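Local coordinates for lyase/mutase (Burkholderia cenocepacia, PDB 4LSB), which belongs to the phosphoenolpyruvate phosphomutase family of TIM-barrel-type lyases and mutases and carries a magnesium ion, at residues R44-S58 with L84-E97. Sequence-based numbering, arbitrary orientation.
Sequences RLLAMAGFEALATTS and LVAAGGLPVSADLE. With MG (magnesium ion), chain E.
The carboxylate of Asp95 presents one face to Ser58: both the backbone N and OG of Ser58 donate to Asp95 OD2 from above that plane, the hydroxyl at 2.9 Å. At the other oxygen, Asp95 OD1 takes the backbone N of Glu97 on its anti side, though tilted about 30° out of the plane, an Asx turn, and also accepts from a metal-bound water. An acid with two oxygens suits this place, and with CG anti to the backbone N (chi1 177°) the carboxylate reaches Ser58 through OD2 while OD1 serves Glu97 N. Thr56 precedes this site; its OG1 accepts from Asp95 N at 2.9 Å, continuing the strand pairing with a side chain, while Thr56 CG2 turns to Val92 CG1 and Leu84 CD2. A β-branched hydroxyl residue suits both tasks.

Strands 54-55 and 92-95 are parallel neighbours in the barrel, joined by Leu54 N to Pro91 O (2.9 Å), Ser93 N to Leu54 O and Thr56 N to Ser93 O. Before the strands, Leu90 CD1 wedges between Ala47 CB (3.7 Å) and Leu54 CG (3.9 Å), the two leucines crossing near a right angle. Gly88, ending helix 74-88, has no side chain to obstruct Leu54 CD1 over its CA. Between the helices, Arg44 CG rests on Ala87 O, its guanidinium being held by Asn287, among others.

Magnesium is bound by Ser58 OG (2.4 Å), Glu97 OE2 (2.1 Å) and three waters. Asp95 therefore acts from the second shell: it probably helps to orient Ser58, Glu97 and one water, and the metal would polarise the serine hydroxyl toward Asp95 OD2.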
# COMPACT_ATOMS: atom_id res chain seq x y z
N ARG B 44 7.30 -8.23 -2.41
CA ARG B 44 7.15 -9.39 -3.26
C ARG B 44 7.33 -9.11 -4.76
O ARG B 44 8.12 -9.83 -5.44
CB ARG B 44 5.78 -10.08 -3.03
CG ARG B 44 5.71 -10.80 -1.70
CD ARG B 44 4.62 -11.86 -1.68
NE ARG B 44 5.03 -13.04 -2.44
CZ ARG B 44 4.26 -14.09 -2.69
NH1 ARG B 44 3.06 -14.18 -2.17
NH2 ARG B 44 4.74 -15.09 -3.40
N LEU B 45 6.66 -8.05 -5.23
CA LEU B 45 6.67 -7.73 -6.65
C LEU B 45 8.05 -7.30 -7.10
O LEU B 45 8.50 -7.65 -8.17
CB LEU B 45 5.68 -6.64 -6.96
CG LEU B 45 4.21 -7.11 -6.78
CD1 LEU B 45 3.29 -5.91 -6.84
CD2 LEU B 45 3.82 -8.16 -7.84
N LEU B 46 8.76 -6.53 -6.27
CA LEU B 46 10.14 -6.20 -6.63
C LEU B 46 11.08 -7.40 -6.70
O LEU B 46 11.97 -7.45 -7.55
CB LEU B 46 10.71 -5.10 -5.71
CG LEU B 46 9.95 -3.74 -5.74
CD1 LEU B 46 10.35 -2.88 -4.57
CD2 LEU B 46 10.15 -2.96 -7.08
N ALA B 47 10.91 -8.39 -5.83
CA ALA B 47 11.73 -9.59 -5.94
C ALA B 47 11.41 -10.34 -7.24
O ALA B 47 12.28 -10.79 -7.96
CB ALA B 47 11.52 -10.50 -4.76
N MET B 48 10.13 -10.47 -7.50
CA MET B 48 9.67 -11.13 -8.70
C MET B 48 10.17 -10.40 -9.94
O MET B 48 10.44 -11.05 -10.94
CB MET B 48 8.16 -11.24 -8.74
CG MET B 48 7.55 -12.18 -7.71
SD MET B 48 5.76 -11.93 -7.69
CE MET B 48 5.35 -13.12 -6.40
N ALA B 49 10.31 -9.08 -9.87
CA ALA B 49 10.87 -8.26 -10.97
C ALA B 49 12.39 -8.50 -11.22
O ALA B 49 12.95 -8.04 -12.22
CB ALA B 49 10.66 -6.79 -10.72
N GLY B 50 13.07 -9.12 -10.29
CA GLY B 50 14.49 -9.37 -10.45
C GLY B 50 15.43 -8.49 -9.66
O GLY B 50 16.63 -8.63 -9.79
N PHE B 51 14.91 -7.63 -8.78
CA PHE B 51 15.81 -6.80 -7.95
C PHE B 51 16.53 -7.70 -6.96
O PHE B 51 16.05 -8.83 -6.65
CB PHE B 51 15.08 -5.64 -7.31
CG PHE B 51 14.68 -4.60 -8.29
CD1 PHE B 51 15.61 -3.70 -8.77
CD2 PHE B 51 13.37 -4.54 -8.75
CE1 PHE B 51 15.23 -2.71 -9.68
CE2 PHE B 51 13.01 -3.58 -9.70
CZ PHE B 51 13.95 -2.66 -10.16
N GLU B 52 17.73 -7.27 -6.55
CA GLU B 52 18.61 -8.11 -5.72
C GLU B 52 18.68 -7.69 -4.25
O GLU B 52 19.29 -8.39 -3.43
CB GLU B 52 20.00 -8.15 -6.32
CG GLU B 52 20.07 -9.06 -7.55
CD GLU B 52 21.42 -8.94 -8.23
OE1 GLU B 52 22.30 -9.75 -7.90
OE2 GLU B 52 21.62 -8.04 -9.04
N ALA B 53 18.06 -6.57 -3.94
CA ALA B 53 17.99 -6.06 -2.58
C ALA B 53 16.84 -5.14 -2.52
O ALA B 53 16.38 -4.66 -3.56
CB ALA B 53 19.26 -5.32 -2.28
N LEU B 54 16.39 -4.83 -1.32
CA LEU B 54 15.31 -3.83 -1.11
C LEU B 54 15.74 -2.86 -0.02
O LEU B 54 16.52 -3.23 0.86
CB LEU B 54 14.00 -4.55 -0.68
CG LEU B 54 13.54 -5.68 -1.59
CD1 LEU B 54 12.38 -6.42 -0.97
CD2 LEU B 54 13.14 -5.16 -2.93
N ALA B 55 15.22 -1.62 -0.06
CA ALA B 55 15.42 -0.67 0.98
C ALA B 55 14.07 -0.16 1.47
O ALA B 55 13.15 0.16 0.69
CB ALA B 55 16.26 0.50 0.49
N THR B 56 13.95 -0.02 2.78
CA THR B 56 12.71 0.54 3.31
C THR B 56 12.73 2.03 3.06
O THR B 56 13.78 2.61 2.68
CB THR B 56 12.52 0.21 4.78
OG1 THR B 56 13.53 0.83 5.53
CG2 THR B 56 12.56 -1.30 5.03
N THR B 57 11.56 2.65 3.14
CA THR B 57 11.38 4.08 2.90
C THR B 57 10.48 4.58 4.02
O THR B 57 9.32 4.23 4.10
CB THR B 57 10.77 4.38 1.51
OG1 THR B 57 10.28 5.71 1.45
CG2 THR B 57 9.65 3.41 1.14
N SER B 58 11.06 5.34 4.93
CA SER B 58 10.29 5.97 5.99
C SER B 58 9.15 6.84 5.37
O SER B 58 8.07 6.95 5.94
CB SER B 58 11.22 6.83 6.88
OG SER B 58 11.81 7.87 6.09
N LEU B 84 9.02 -6.69 5.76
CA LEU B 84 9.57 -6.67 4.41
C LEU B 84 10.68 -7.75 4.17
O LEU B 84 10.86 -8.24 3.07
CB LEU B 84 9.98 -5.26 4.03
CG LEU B 84 8.84 -4.41 3.40
CD1 LEU B 84 7.53 -4.38 4.17
CD2 LEU B 84 9.38 -3.01 3.16
N VAL B 85 11.43 -8.09 5.21
CA VAL B 85 12.38 -9.19 5.20
C VAL B 85 11.63 -10.49 4.89
O VAL B 85 12.05 -11.23 4.01
CB VAL B 85 13.11 -9.31 6.53
CG1 VAL B 85 13.87 -10.63 6.65
CG2 VAL B 85 14.07 -8.13 6.70
N ALA B 86 10.53 -10.74 5.61
CA ALA B 86 9.79 -11.99 5.44
C ALA B 86 9.19 -12.06 4.06
O ALA B 86 9.20 -13.11 3.42
CB ALA B 86 8.70 -12.13 6.50
N ALA B 87 8.58 -10.97 3.63
CA ALA B 87 7.86 -10.96 2.35
C ALA B 87 8.74 -11.01 1.10
O ALA B 87 8.43 -11.71 0.09
CB ALA B 87 7.01 -9.70 2.28
N GLY B 88 9.82 -10.21 1.14
CA GLY B 88 10.70 -10.08 -0.02
C GLY B 88 11.62 -11.26 -0.29
O GLY B 88 11.87 -11.57 -1.43
N GLY B 89 12.13 -11.91 0.75
CA GLY B 89 13.17 -13.00 0.61
C GLY B 89 14.51 -12.48 0.12
O GLY B 89 15.39 -13.26 -0.28
N LEU B 90 14.69 -11.16 0.19
CA LEU B 90 15.90 -10.51 -0.25
C LEU B 90 16.59 -9.77 0.90
O LEU B 90 15.94 -9.35 1.85
CB LEU B 90 15.52 -9.44 -1.33
CG LEU B 90 15.03 -9.97 -2.68
CD1 LEU B 90 14.57 -8.81 -3.62
CD2 LEU B 90 16.14 -10.83 -3.29
N PRO B 91 17.89 -9.50 0.76
CA PRO B 91 18.51 -8.54 1.66
C PRO B 91 17.81 -7.18 1.75
O PRO B 91 17.40 -6.64 0.73
CB PRO B 91 19.94 -8.36 1.11
CG PRO B 91 20.02 -9.27 -0.05
CD PRO B 91 18.69 -9.76 -0.44
N VAL B 92 17.63 -6.70 2.97
CA VAL B 92 16.93 -5.44 3.25
C VAL B 92 17.85 -4.45 3.96
O VAL B 92 18.39 -4.74 5.03
CB VAL B 92 15.67 -5.66 4.11
CG1 VAL B 92 15.06 -4.33 4.52
CG2 VAL B 92 14.66 -6.49 3.37
N SER B 93 18.02 -3.30 3.36
CA SER B 93 18.66 -2.16 3.98
C SER B 93 17.60 -1.28 4.54
O SER B 93 16.72 -0.80 3.81
CB SER B 93 19.46 -1.34 2.97
OG SER B 93 20.35 -0.49 3.68
N ALA B 94 17.70 -1.01 5.83
CA ALA B 94 16.69 -0.26 6.54
C ALA B 94 17.01 1.20 6.67
O ALA B 94 18.06 1.59 7.12
CB ALA B 94 16.54 -0.85 7.93
N ASP B 95 16.03 2.02 6.35
CA ASP B 95 16.08 3.43 6.64
C ASP B 95 15.80 3.58 8.14
O ASP B 95 14.71 3.26 8.58
CB ASP B 95 15.00 4.09 5.81
CG ASP B 95 14.88 5.56 6.04
OD1 ASP B 95 15.62 6.16 6.87
OD2 ASP B 95 14.03 6.11 5.31
N LEU B 96 16.81 4.03 8.89
CA LEU B 96 16.74 4.13 10.37
C LEU B 96 16.84 5.56 10.81
O LEU B 96 17.32 5.88 11.91
CB LEU B 96 17.86 3.32 10.99
CG LEU B 96 17.79 1.87 10.62
CD1 LEU B 96 19.06 1.16 11.05
CD2 LEU B 96 16.51 1.24 11.16
N GLU B 97 16.39 6.44 9.91
CA GLU B 97 16.28 7.88 10.18
C GLU B 97 17.60 8.35 10.80
O GLU B 97 18.68 8.00 10.31
CB GLU B 97 15.11 8.12 11.16
CG GLU B 97 13.81 7.42 10.78
CD GLU B 97 12.94 8.30 9.91
OE1 GLU B 97 11.85 8.72 10.37
OE2 GLU B 97 13.38 8.58 8.79
MG MG E . 12.99 9.72 7.10
O HOH W 1 15.11 8.80 6.35
O HOH W 2 14.17 11.36 7.95
O HOH W 3 12.77 10.51 5.24